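Local coordinates for protein beta-hexosaminidase LpqI (Mycobacterium tuberculosis H37Rv, PDB 6GFV) that cleaves terminal beta-1,4-linked N-acetylglucosamine from peptidoglycan fragments, a step in mycobacterial cell-wall recycling, at residues P74-V79 with I128-A133; P264-D269 with A294-W299; G196-P201 with H228-G233; G236-S241 with D278-S283. All blocks are in the same frame, centred on the assembly; numbering follows the deposited sequence.

Contact 1 (P74-V79 with I128-A133); sequences PLAVSV and ITIDFA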
loop_
_atom_site.group_PDB
_atom_site.type_symbol
_atom_site.label_atom_id
_atom_site.label_comp_id
_atom_site.label_asym_id
_atom_site.label_seq_id
_atom_site.Cartn_x
_atom_site.Cartn_y
_atom_site.Cartn_z
ATOM N N PRO A 74 -12.059 -9.220 -8.573
ATOM C CA PRO A 74 -12.429 -9.135 -7.164
ATOM C C PRO A 74 -11.986 -7.839 -6.487
ATOM O O PRO A 74 -10.878 -7.363 -6.690
ATOM C CB PRO A 74 -11.720 -10.341 -6.554
ATOM C CG PRO A 74 -11.582 -11.299 -7.693
ATOM C CD PRO A 74 -11.346 -10.471 -8.882
ATOM N N LEU A 75 -12.881 -7.257 -5.710
ATOM C CA LEU A 75 -12.575 -6.082 -4.903
ATOM C C LEU A 75 -11.343 -6.305 -4.023
ATOM O O LEU A 75 -11.225 -7.354 -3.396
ATOM C CB LEU A 75 -13.777 -5.745 -4.021
ATOM C CG LEU A 75 -13.738 -4.450 -3.205
ATOM C CD1 LEU A 75 -13.928 -3.229 -4.100
ATOM C CD2 LEU A 75 -14.756 -4.471 -2.081
ATOM N N ALA A 76 -10.428 -5.333 -3.966
ATOM C CA ALA A 76 -9.304 -5.415 -3.021
ATOM C C ALA A 76 -9.740 -4.989 -1.609
ATOM O O ALA A 76 -10.448 -4.006 -1.457
ATOM C CB ALA A 76 -8.119 -4.543 -3.491
ATOM N N VAL A 77 -9.304 -5.719 -0.585
ATOM C CA VAL A 77 -9.599 -5.347 0.803
ATOM C C VAL A 77 -8.325 -5.251 1.642
ATOM O O VAL A 77 -7.670 -6.259 1.891
ATOM C CB VAL A 77 -10.570 -6.355 1.469
ATOM C CG1 VAL A 77 -10.970 -5.882 2.868
ATOM C CG2 VAL A 77 -11.780 -6.581 0.592
ATOM N N SER A 78 -7.992 -4.043 2.090
ATOM C CA SER A 78 -6.705 -3.805 2.744
ATOM C C SER A 78 -6.828 -3.341 4.200
ATOM O O SER A 78 -7.875 -2.853 4.611
ATOM C CB SER A 78 -5.917 -2.765 1.959
ATOM O OG SER A 78 -6.554 -1.520 2.052
ATOM N N VAL A 79 -5.738 -3.463 4.954
ATOM C CA VAL A 79 -5.716 -3.178 6.393
ATOM C C VAL A 79 -4.277 -2.947 6.865
ATOM O O VAL A 79 -3.338 -3.475 6.272
ATOM C CB VAL A 79 -6.359 -4.351 7.191
ATOM C CG1 VAL A 79 -5.561 -5.622 6.995
ATOM C CG2 VAL A 79 -6.541 -4.022 8.695
ATOM N N ILE A 128 -9.708 -10.320 3.981
ATOM C CA ILE A 128 -8.548 -9.467 3.711
ATOM C C ILE A 128 -7.767 -10.007 2.510
ATOM O O ILE A 128 -7.472 -11.197 2.459
ATOM C CB ILE A 128 -7.588 -9.389 4.928
ATOM C CG1 ILE A 128 -8.277 -8.763 6.139
ATOM C CG2 ILE A 128 -6.311 -8.589 4.589
ATOM C CD1 ILE A 128 -8.920 -7.409 5.846
ATOM N N THR A 129 -7.427 -9.134 1.563
ATOM C CA THR A 129 -6.537 -9.521 0.457
ATOM C C THR A 129 -5.153 -8.855 0.506
ATOM O O THR A 129 -4.203 -9.366 -0.095
ATOM C CB THR A 129 -7.158 -9.213 -0.921
ATOM O OG1 THR A 129 -7.286 -7.798 -1.106
ATOM C CG2 THR A 129 -8.530 -9.903 -1.083
ATOM N N ILE A 130 -5.051 -7.725 1.211
ATOM C CA ILE A 130 -3.820 -6.916 1.265
ATOM C C ILE A 130 -3.536 -6.444 2.683
ATOM O O ILE A 130 -4.427 -5.905 3.345
ATOM C CB ILE A 130 -3.894 -5.649 0.352
ATOM C CG1 ILE A 130 -4.020 -6.020 -1.130
ATOM C CG2 ILE A 130 -2.674 -4.757 0.568
ATOM C CD1 ILE A 130 -4.508 -4.870 -1.993
ATOM N N ASP A 131 -2.304 -6.647 3.139
ATOM C CA ASP A 131 -1.839 -6.151 4.442
ATOM C C ASP A 131 -0.671 -5.193 4.216
ATOM O O ASP A 131 0.337 -5.575 3.630
ATOM C CB ASP A 131 -1.394 -7.302 5.354
ATOM C CG ASP A 131 -0.975 -6.839 6.771
ATOM O OD1 ASP A 131 -1.184 -5.676 7.140
ATOM O OD2 ASP A 131 -0.462 -7.672 7.531
ATOM N N PHE A 132 -0.809 -3.967 4.704
ATOM C CA PHE A 132 0.269 -2.994 4.614
ATOM C C PHE A 132 1.333 -3.308 5.670
ATOM O O PHE A 132 1.410 -2.661 6.709
ATOM C CB PHE A 132 -0.288 -1.586 4.755
ATOM C CG PHE A 132 -1.200 -1.202 3.638
ATOM C CD1 PHE A 132 -0.797 -1.355 2.319
ATOM C CD2 PHE A 132 -2.472 -0.726 3.888
ATOM C CE1 PHE A 132 -1.628 -1.014 1.286
ATOM C CE2 PHE A 132 -3.307 -0.399 2.854
ATOM C CZ PHE A 132 -2.881 -0.534 1.542
ATOM N N ALA A 133 2.107 -4.346 5.379
ATOM C CA ALA A 133 3.198 -4.837 6.208
ATOM C C ALA A 133 3.989 -5.850 5.362
ATOM O O ALA A 133 3.420 -6.503 4.496
ATOM C CB ALA A 133 2.664 -5.468 7.497
#
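The ring of F132 leans obliquely toward the end of the other strand, its CE2 lying 3.5 Å from S78 OG, with S78 CB almost as near and the V79 carbonyl oxygen obliquely beside CD2, 3.7 Å away. F266 meets the same ring edge-to-face. S78 OG is itself bonded to the I48 carbonyl, so its approach to the ring is one of packing. The other flat group is the carboxylate of D131: its OD1 sits 3.2 Å from V79 O, two acceptors that do not bond each other, and E81 N supplies the hydrogen bond to OD1.

Behind these two groups, toward V77, runs a compact ladder. V77 O takes two consecutive amides, T129 N at 2.9 Å in the carbonyl plane and I130 N at 3.1 Å, the second tilted 35° from that plane. T129 gives something back: with chi1 at 66° its OG1 sits between its own N and carbonyl carbon, from where it accepts V77 N at 2.9 Å in a nearly straight bond (164°). Further along, V79 N makes only a weak bond to I130 O, whereas F132 N meets V79 O at 3.0 Å, nearly along the C=O axis. On the face carrying the V79 and D131 side chains, I128 lies crosswise to both valines, CD1 against V77 CG1 and CG2 against V79 CG1, each at 3.9 Å.

This is the pairing of two neighbouring parallel strands in a TIM barrel, at the ends that lead to the sugar site: D80 follows directly, and D80 and R88 probably bind substrate, by analogy with relatives.

Contact 2 (P264-D269 with A294-W299); sequences PVFSDD and ADIALW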
loop_
_atom_site.group_PDB
_atom_site.type_symbol
_atom_site.label_atom_id
_atom_site.label_comp_id
_atom_site.label_asym_id
_atom_site.label_seq_id
_atom_site.Cartn_x
_atom_site.Cartn_y
_atom_site.Cartn_z
ATOM N N PRO A 264 2.947 -3.820 -7.928
ATOM C CA PRO A 264 2.070 -2.699 -7.562
ATOM C C PRO A 264 2.714 -1.727 -6.556
ATOM O O PRO A 264 3.267 -2.152 -5.544
ATOM C CB PRO A 264 0.844 -3.402 -6.941
ATOM C CG PRO A 264 1.445 -4.623 -6.294
ATOM C CD PRO A 264 2.585 -5.055 -7.201
ATOM N N VAL A 265 2.617 -0.436 -6.851
ATOM C CA VAL A 265 3.139 0.632 -6.007
ATOM C C VAL A 265 2.010 1.475 -5.385
ATOM O O VAL A 265 1.148 1.985 -6.098
ATOM C CB VAL A 265 4.079 1.577 -6.800
ATOM C CG1 VAL A 265 4.517 2.724 -5.929
ATOM C CG2 VAL A 265 5.284 0.817 -7.320
ATOM N N PHE A 266 2.042 1.623 -4.061
ATOM C CA PHE A 266 1.008 2.344 -3.310
ATOM C C PHE A 266 1.519 3.662 -2.737
ATOM O O PHE A 266 2.590 3.688 -2.157
ATOM C CB PHE A 266 0.504 1.516 -2.115
ATOM C CG PHE A 266 -0.089 0.181 -2.463
ATOM C CD1 PHE A 266 0.707 -0.872 -2.864
ATOM C CD2 PHE A 266 -1.441 -0.050 -2.281
ATOM C CE1 PHE A 266 0.153 -2.118 -3.138
ATOM C CE2 PHE A 266 -1.996 -1.292 -2.555
ATOM C CZ PHE A 266 -1.201 -2.319 -2.984
ATOM N N SER A 267 0.734 4.731 -2.824
ATOM C CA SER A 267 1.000 5.900 -1.990
ATOM C C SER A 267 0.675 5.582 -0.535
ATOM O O SER A 267 -0.152 4.709 -0.250
ATOM C CB SER A 267 0.197 7.127 -2.449
ATOM O OG SER A 267 -1.157 7.092 -2.018
ATOM N N ASP A 268 1.335 6.283 0.387
ATOM C CA ASP A 268 0.868 6.342 1.776
ATOM C C ASP A 268 -0.416 7.183 1.810
ATOM O O ASP A 268 -0.778 7.802 0.812
ATOM C CB ASP A 268 1.957 6.918 2.699
ATOM C CG ASP A 268 1.725 6.595 4.181
ATOM O OD1 ASP A 268 0.626 6.122 4.539
ATOM O OD2 ASP A 268 2.647 6.828 4.989
ATOM N N ASP A 269 -1.104 7.191 2.950
ATOM C CA ASP A 269 -2.402 7.868 3.118
ATOM C C ASP A 269 -2.372 9.356 2.775
ATOM O O ASP A 269 -1.720 10.139 3.450
ATOM C CB ASP A 269 -2.898 7.666 4.565
ATOM C CG ASP A 269 -4.081 8.575 4.938
ATOM O OD1 ASP A 269 -4.929 8.876 4.079
ATOM O OD2 ASP A 269 -4.164 8.987 6.110
ATOM N N ALA A 294 2.700 5.842 -9.295
ATOM C CA ALA A 294 2.021 4.951 -8.361
ATOM C C ALA A 294 0.835 4.293 -9.060
ATOM O O ALA A 294 0.205 4.910 -9.911
ATOM C CB ALA A 294 1.562 5.722 -7.117
ATOM N N ASP A 295 0.540 3.048 -8.717
ATOM C CA ASP A 295 -0.618 2.349 -9.284
ATOM C C ASP A 295 -1.900 2.496 -8.430
ATOM O O ASP A 295 -3.009 2.422 -8.946
ATOM C CB ASP A 295 -0.302 0.864 -9.475
ATOM C CG ASP A 295 0.979 0.622 -10.278
ATOM O OD1 ASP A 295 1.001 0.998 -11.457
ATOM O OD2 ASP A 295 1.938 0.033 -9.729
ATOM N N ILE A 296 -1.721 2.662 -7.128
ATOM C CA ILE A 296 -2.831 2.779 -6.181
ATOM C C ILE A 296 -2.698 4.061 -5.391
ATOM O O ILE A 296 -1.665 4.307 -4.766
ATOM C CB ILE A 296 -2.894 1.589 -5.185
ATOM C CG1 ILE A 296 -3.294 0.302 -5.896
ATOM C CG2 ILE A 296 -3.869 1.877 -4.053
ATOM C CD1 ILE A 296 -4.625 0.385 -6.544
ATOM N N ALA A 297 -3.733 4.890 -5.470
ATOM C CA ALA A 297 -3.848 6.090 -4.656
ATOM C C ALA A 297 -4.742 5.797 -3.440
ATOM O O ALA A 297 -5.918 5.493 -3.581
ATOM C CB ALA A 297 -4.417 7.230 -5.456
ATOM N N LEU A 298 -4.159 5.923 -2.257
ATOM C CA LEU A 298 -4.769 5.495 -1.012
ATOM C C LEU A 298 -5.112 6.669 -0.095
ATOM O O LEU A 298 -4.289 7.561 0.101
ATOM C CB LEU A 298 -3.818 4.544 -0.292
ATOM C CG LEU A 298 -4.188 4.059 1.106
ATOM C CD1 LEU A 298 -5.256 2.991 1.018
ATOM C CD2 LEU A 298 -2.970 3.528 1.826
ATOM N N TRP A 299 -6.325 6.660 0.459
ATOM C CA TRP A 299 -6.697 7.579 1.539
ATOM C C TRP A 299 -7.885 7.012 2.339
ATOM O O TRP A 299 -8.428 5.967 1.991
ATOM C CB TRP A 299 -6.977 9.006 1.009
ATOM C CG TRP A 299 -8.283 9.312 0.301
ATOM C CD1 TRP A 299 -9.362 9.976 0.820
ATOM C CD2 TRP A 299 -8.617 9.034 -1.072
ATOM N NE1 TRP A 299 -10.347 10.110 -0.132
ATOM C CE2 TRP A 299 -9.922 9.530 -1.294
ATOM C CE3 TRP A 299 -7.953 8.402 -2.119
ATOM C CZ2 TRP A 299 -10.562 9.416 -2.526
ATOM C CZ3 TRP A 299 -8.599 8.274 -3.333
ATOM C CH2 TRP A 299 -9.886 8.785 -3.528
#
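V265 and D295 grip each other from both sides. V265 O accepts D295 N at 2.9 Å and I296 N at 3.1 Å, and V265 N returns a bond to D295 OD2 at 3.0 Å, received on the lone pair that faces away from the other carboxylate oxygen. D295 brings OD2 there with CG anti to its carbonyl carbon (chi1 -53°). One step on, S267 N points almost straight at I296 O, 3.1 Å away. S267 OG then serves both ways, accepting L298 N at 3.2 Å (175°) and donating to D268 O at 2.9 Å, which ties the start of the active-site loop to the neighbouring strand. The carbonyl oxygen of S267 is buried without a polar partner, under CB and CD2 of L298. Toward the barrel interior, F266 and I296 lie side by side and point the same way, with F266 CD2 3.6 Å from I296 CG2.

Outside this shell, R251, R332 and S329 hold the D295 carboxylate, so the group that receives V265 N is itself fixed. H228 and S271 bind D269 just beyond the probable nucleophile, D268.

Two roughly parallel strands joined through helix 282-292 make a beta-alpha-beta crossover. Their single bridge, F266 to I296, joins the seventh and eighth strands of the TIM barrel, with the presumed nucleophile D268 at the strand end, as in other family 3 glycosidases.

Contact 3 (G196-P201 with H228-G233); sequences GVTTPP and HLQVPG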
loop_
_atom_site.group_PDB
_atom_site.type_symbol
_atom_site.label_atom_id
_atom_site.label_comp_id
_atom_site.label_asym_id
_atom_site.label_seq_id
_atom_site.Cartn_x
_atom_site.Cartn_y
_atom_site.Cartn_z
ATOM N N GLY A 196 5.956 17.821 7.466
ATOM C CA GLY A 196 6.924 17.458 6.444
ATOM C C GLY A 196 8.150 16.772 7.017
ATOM O O GLY A 196 8.696 17.191 8.033
ATOM N N VAL A 197 8.578 15.704 6.361
ATOM C CA VAL A 197 9.681 14.890 6.836
ATOM C C VAL A 197 10.768 14.716 5.759
ATOM O O VAL A 197 10.467 14.433 4.597
ATOM C CB VAL A 197 9.159 13.514 7.306
ATOM C CG1 VAL A 197 10.290 12.569 7.604
ATOM C CG2 VAL A 197 8.263 13.687 8.535
ATOM N N THR A 198 12.025 14.891 6.162
ATOM C CA THR A 198 13.174 14.722 5.279
ATOM C C THR A 198 14.049 13.538 5.704
ATOM O O THR A 198 14.228 13.285 6.894
ATOM C CB THR A 198 14.023 16.025 5.247
ATOM O OG1 THR A 198 13.235 17.098 4.727
ATOM C CG2 THR A 198 15.289 15.869 4.412
ATOM N N THR A 199 14.592 12.816 4.724
ATOM C CA THR A 199 15.530 11.706 4.945
ATOM C C THR A 199 17.007 12.156 4.932
ATOM O O THR A 199 17.293 13.283 4.573
ATOM C CB THR A 199 15.359 10.624 3.859
ATOM O OG1 THR A 199 15.795 11.133 2.592
ATOM C CG2 THR A 199 13.917 10.161 3.754
ATOM N N PRO A 200 17.939 11.267 5.322
ATOM C CA PRO A 200 19.367 11.507 5.057
ATOM C C PRO A 200 19.633 11.560 3.557
ATOM O O PRO A 200 18.753 11.176 2.806
ATOM C CB PRO A 200 20.055 10.301 5.706
ATOM C CG PRO A 200 19.084 9.847 6.776
ATOM C CD PRO A 200 17.728 10.105 6.208
ATOM N N PRO A 201 20.824 12.002 3.117
ATOM C CA PRO A 201 21.012 12.137 1.664
ATOM C C PRO A 201 20.901 10.809 0.921
ATOM O O PRO A 201 21.090 9.763 1.527
ATOM C CB PRO A 201 22.434 12.716 1.546
ATOM C CG PRO A 201 22.697 13.320 2.864
ATOM C CD PRO A 201 22.007 12.469 3.859
ATOM N N HIS A 228 5.779 9.704 2.421
ATOM C CA HIS A 228 5.714 11.131 2.185
ATOM C C HIS A 228 7.035 11.760 2.616
ATOM O O HIS A 228 7.070 12.553 3.569
ATOM C CB HIS A 228 4.566 11.776 2.982
ATOM C CG HIS A 228 3.216 11.176 2.741
ATOM N ND1 HIS A 228 2.820 10.688 1.518
ATOM C CD2 HIS A 228 2.153 11.020 3.570
ATOM C CE1 HIS A 228 1.581 10.234 1.606
ATOM N NE2 HIS A 228 1.152 10.428 2.840
ATOM N N LEU A 229 8.109 11.385 1.929
ATOM C CA LEU A 229 9.463 11.650 2.383
ATOM C C LEU A 229 10.270 12.493 1.392
ATOM O O LEU A 229 10.436 12.102 0.244
ATOM C CB LEU A 229 10.185 10.324 2.628
ATOM C CG LEU A 229 9.636 9.387 3.699
ATOM C CD1 LEU A 229 10.271 8.030 3.598
ATOM C CD2 LEU A 229 9.863 9.974 5.084
ATOM N N GLN A 230 10.760 13.639 1.851
ATOM C CA GLN A 230 11.655 14.481 1.070
ATOM C C GLN A 230 13.077 13.919 1.136
ATOM O O GLN A 230 13.612 13.661 2.204
ATOM C CB GLN A 230 11.601 15.925 1.574
ATOM C CG GLN A 230 10.251 16.598 1.426
ATOM C CD GLN A 230 10.146 17.880 2.226
ATOM O OE1 GLN A 230 11.003 18.759 2.133
ATOM N NE2 GLN A 230 9.110 17.983 3.038
ATOM N N VAL A 231 13.682 13.703 -0.022
ATOM C CA VAL A 231 14.972 13.031 -0.083
ATOM C C VAL A 231 16.020 13.881 -0.812
ATOM O O VAL A 231 15.923 14.094 -2.017
ATOM C CB VAL A 231 14.841 11.677 -0.789
ATOM C CG1 VAL A 231 16.184 10.951 -0.806
ATOM C CG2 VAL A 231 13.729 10.825 -0.142
ATOM N N PRO A 232 17.025 14.373 -0.072
ATOM C CA PRO A 232 18.096 15.190 -0.666
ATOM C C PRO A 232 18.885 14.424 -1.734
ATOM O O PRO A 232 19.379 13.331 -1.482
ATOM C CB PRO A 232 18.977 15.546 0.542
ATOM C CG PRO A 232 18.062 15.354 1.750
ATOM C CD PRO A 232 17.173 14.229 1.386
ATOM N N GLY A 233 18.956 14.990 -2.934
ATOM C CA GLY A 233 19.591 14.329 -4.059
ATOM C C GLY A 233 18.648 13.553 -4.968
ATOM O O GLY A 233 19.074 13.052 -5.997
HETATM O O HOH W 1 7.562 15.341 3.614
HETATM O O HOH W 2 13.821 19.058 2.629
#
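T199 is wedged against V231 and P232 on the close-packed side of this contact. Its OG1 lies 3.4 Å from both methyls of V231 and 3.6 Å from P232 CD, yet it spends its proton within its own segment, on P200 O at 3.0 Å. A chi1 of 68° does this, putting OG1 between the backbone N and the carbonyl carbon and leaving CG2 to cross L229 at about a right angle. Beside it, V197 and L229 run alongside one another, V197 CG1 meeting L229 CD2 at 3.6 Å. Two straight backbone bonds hold the segments together here: Q230 N to V197 O, in the carbonyl plane, and T199 N to Q230 O at 2.8 Å.

The pair T198 and Q230 makes a parallel bridge, which adds the short, weakly bonded strand 197-198 beside the far end of barrel strand 223-230. The strand follows closely on the loop carrying D191 and H193, residues that probably take part in catalysis, as in relatives. P201 then sits at the N-cap position of helix 202-206.

On the opposite face the contact is wetter. The T198 and Q230 side chains slant past each other, OG1 nearest CB, and a water joins T198 OG1 to Q230 OE1, donating to the latter at 2.9 Å. A second water takes hydrogens from V197 N and from Q230 NE2 (3.1 Å), and donates to H228 O at 2.8 Å. Both ends of the Q230 amide are used on these solvent bridges, its chain extended along V197 O, while P232 CG rests on T198 CG2.

Contact 4 (G236-S241 with D278-S283); sequences GSEPAS and DRFGVS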
loop_
_atom_site.group_PDB
_atom_site.type_symbol
_atom_site.label_atom_id
_atom_site.label_comp_id
_atom_site.label_asym_id
_atom_site.label_seq_id
_atom_site.Cartn_x
_atom_site.Cartn_y
_atom_site.Cartn_z
ATOM N N GLY A 236 14.052 16.713 -3.910
ATOM C CA GLY A 236 14.005 18.113 -3.530
ATOM C C GLY A 236 13.080 18.328 -2.343
ATOM O O GLY A 236 13.207 17.660 -1.324
ATOM N N SER A 237 12.146 19.257 -2.482
ATOM C CA SER A 237 11.171 19.513 -1.428
ATOM C C SER A 237 9.826 18.801 -1.658
ATOM O O SER A 237 8.835 19.103 -0.994
ATOM C CB SER A 237 10.940 21.010 -1.294
ATOM O OG SER A 237 10.609 21.555 -2.551
ATOM N N GLU A 238 9.787 17.866 -2.597
ATOM C CA GLU A 238 8.568 17.106 -2.857
ATOM C C GLU A 238 8.610 15.770 -2.121
ATOM O O GLU A 238 9.650 15.132 -2.080
ATOM C CB GLU A 238 8.382 16.873 -4.352
ATOM C CG GLU A 238 8.234 18.149 -5.182
ATOM C CD GLU A 238 7.038 18.998 -4.779
ATOM O OE1 GLU A 238 6.002 18.427 -4.387
ATOM O OE2 GLU A 238 7.122 20.238 -4.863
ATOM N N PRO A 239 7.480 15.355 -1.514
ATOM C CA PRO A 239 7.456 14.025 -0.896
ATOM C C PRO A 239 7.625 12.939 -1.963
ATOM O O PRO A 239 7.181 13.120 -3.087
ATOM C CB PRO A 239 6.071 13.963 -0.234
ATOM C CG PRO A 239 5.247 14.952 -0.963
ATOM C CD PRO A 239 6.193 16.055 -1.373
ATOM N N ALA A 240 8.287 11.846 -1.607
ATOM C CA ALA A 240 8.567 10.747 -2.536
ATOM C C ALA A 240 7.310 10.176 -3.220
ATOM O O ALA A 240 7.346 9.817 -4.395
ATOM C CB ALA A 240 9.311 9.640 -1.801
ATOM N N SER A 241 6.203 10.115 -2.478
ATOM C CA SER A 241 4.951 9.545 -2.974
ATOM C C SER A 241 4.377 10.361 -4.126
ATOM O O SER A 241 3.555 9.874 -4.891
ATOM C CB SER A 241 3.919 9.445 -1.838
ATOM O OG SER A 241 3.701 10.697 -1.223
ATOM N N ASP A 278 -1.220 19.484 4.304
ATOM C CA ASP A 278 -0.796 20.863 4.534
ATOM C C ASP A 278 -0.594 21.608 3.224
ATOM O O ASP A 278 -0.678 22.834 3.184
ATOM C CB ASP A 278 0.502 20.921 5.337
ATOM C CG ASP A 278 0.284 20.704 6.814
ATOM O OD1 ASP A 278 -0.889 20.604 7.234
ATOM O OD2 ASP A 278 1.290 20.643 7.555
ATOM N N ARG A 279 -0.317 20.872 2.153
ATOM C CA ARG A 279 0.046 21.504 0.890
ATOM C C ARG A 279 -0.931 21.169 -0.247
ATOM O O ARG A 279 -1.073 21.955 -1.179
ATOM C CB ARG A 279 1.478 21.105 0.499
ATOM C CG ARG A 279 2.042 21.789 -0.748
ATOM C CD ARG A 279 3.573 21.589 -0.885
ATOM N NE ARG A 279 4.247 21.269 0.377
ATOM C CZ ARG A 279 5.306 20.464 0.481
ATOM N NH1 ARG A 279 5.812 19.889 -0.601
ATOM N NH2 ARG A 279 5.862 20.221 1.664
ATOM N N PHE A 280 -1.616 20.027 -0.165
ATOM C CA PHE A 280 -2.523 19.601 -1.239
ATOM C C PHE A 280 -3.901 19.149 -0.748
ATOM O O PHE A 280 -4.005 18.472 0.270
ATOM C CB PHE A 280 -1.894 18.459 -2.050
ATOM C CG PHE A 280 -0.523 18.771 -2.579
ATOM C CD1 PHE A 280 -0.361 19.444 -3.779
ATOM C CD2 PHE A 280 0.607 18.378 -1.885
ATOM C CE1 PHE A 280 0.908 19.737 -4.270
ATOM C CE2 PHE A 280 1.875 18.672 -2.372
ATOM C CZ PHE A 280 2.023 19.348 -3.567
ATOM N N GLY A 281 -4.953 19.519 -1.479
ATOM C CA GLY A 281 -6.270 18.937 -1.279
ATOM C C GLY A 281 -6.310 17.544 -1.885
ATOM O O GLY A 281 -5.435 17.195 -2.668
ATOM N N VAL A 282 -7.325 16.745 -1.558
ATOM C CA VAL A 282 -7.276 15.322 -1.900
ATOM C C VAL A 282 -7.231 15.044 -3.402
ATOM O O VAL A 282 -6.388 14.272 -3.853
ATOM C CB VAL A 282 -8.452 14.536 -1.289
ATOM C CG1 VAL A 282 -8.470 13.104 -1.835
ATOM C CG2 VAL A 282 -8.315 14.495 0.218
ATOM N N SER A 283 -8.101 15.664 -4.189
ATOM C CA SER A 283 -8.091 15.354 -5.620
ATOM C C SER A 283 -6.794 15.785 -6.344
ATOM O O SER A 283 -6.412 15.185 -7.354
ATOM C CB SER A 283 -9.312 15.969 -6.304
ATOM O OG SER A 283 -9.283 17.374 -6.236
#
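R279 brings NH1 up to P239 CD (3.9 Å), the two side chains coming from opposite directions. The same NH1 makes the one hydrogen bond of the contact, to S237 O at 3.1 Å. That bond is somewhat bent (144° at the hydrogen), and the carbonyl oxygen stands 24° out of the guanidinium plane although it lies toward the edge of the group. The arginine chain leaves with CG anti to its own N and stays extended until chi3, where a nearly eclipsed torsion of -22° turns the guanidinium toward the loop.

E238 comes in from another side. Its OE1 is 4.1 Å from R279 NH1, too far for a salt bridge, and the carboxylate plane stands almost perpendicular to the guanidinium; the stronger partner of OE1 is R288, in a salt bridge. The opposite charges would still favour one another at this distance. OE1 also approaches the edge of the F280 ring, 4.2 Å from CZ, while one face of that ring is covered by R279 CG, 3.5 Å above its plane and displaced toward the rim. F280 so has the arginine chain over one face and the loop's E238 at its edge.

The contact is a light one at the surface, joining the loop between strand 223-230 and helix 244-252 to the turn that enters helix 282-292, where G281 is the N-cap residue. Beneath it, S241 O accepts from T289 of that helix and A240 bonds to L229 at the end of the strand, so loop, strand and helix are held close together.

In the fold
Contacts 1 and 2 are buried in the barrel wall, contact 3 is partly buried, and contact 4 lies on the surface. The two wall contacts touch where the rings of F132 and F266 pack, their centres 12 Å apart, and both rely on paired backbone amides. Contacts 2, 3 and 4 converge on H228: its NE2 reaches D269 O and its ND1 reaches S241 OG, each probably a hydrogen bond. Strand 223-230, which carries contact 3, also neighbours strand 265-267 of contact 2. Outward, strand pairing is joined by bridging waters in contact 3 and replaced by a single arginine bond in contact 4, where V282 packs back on W299.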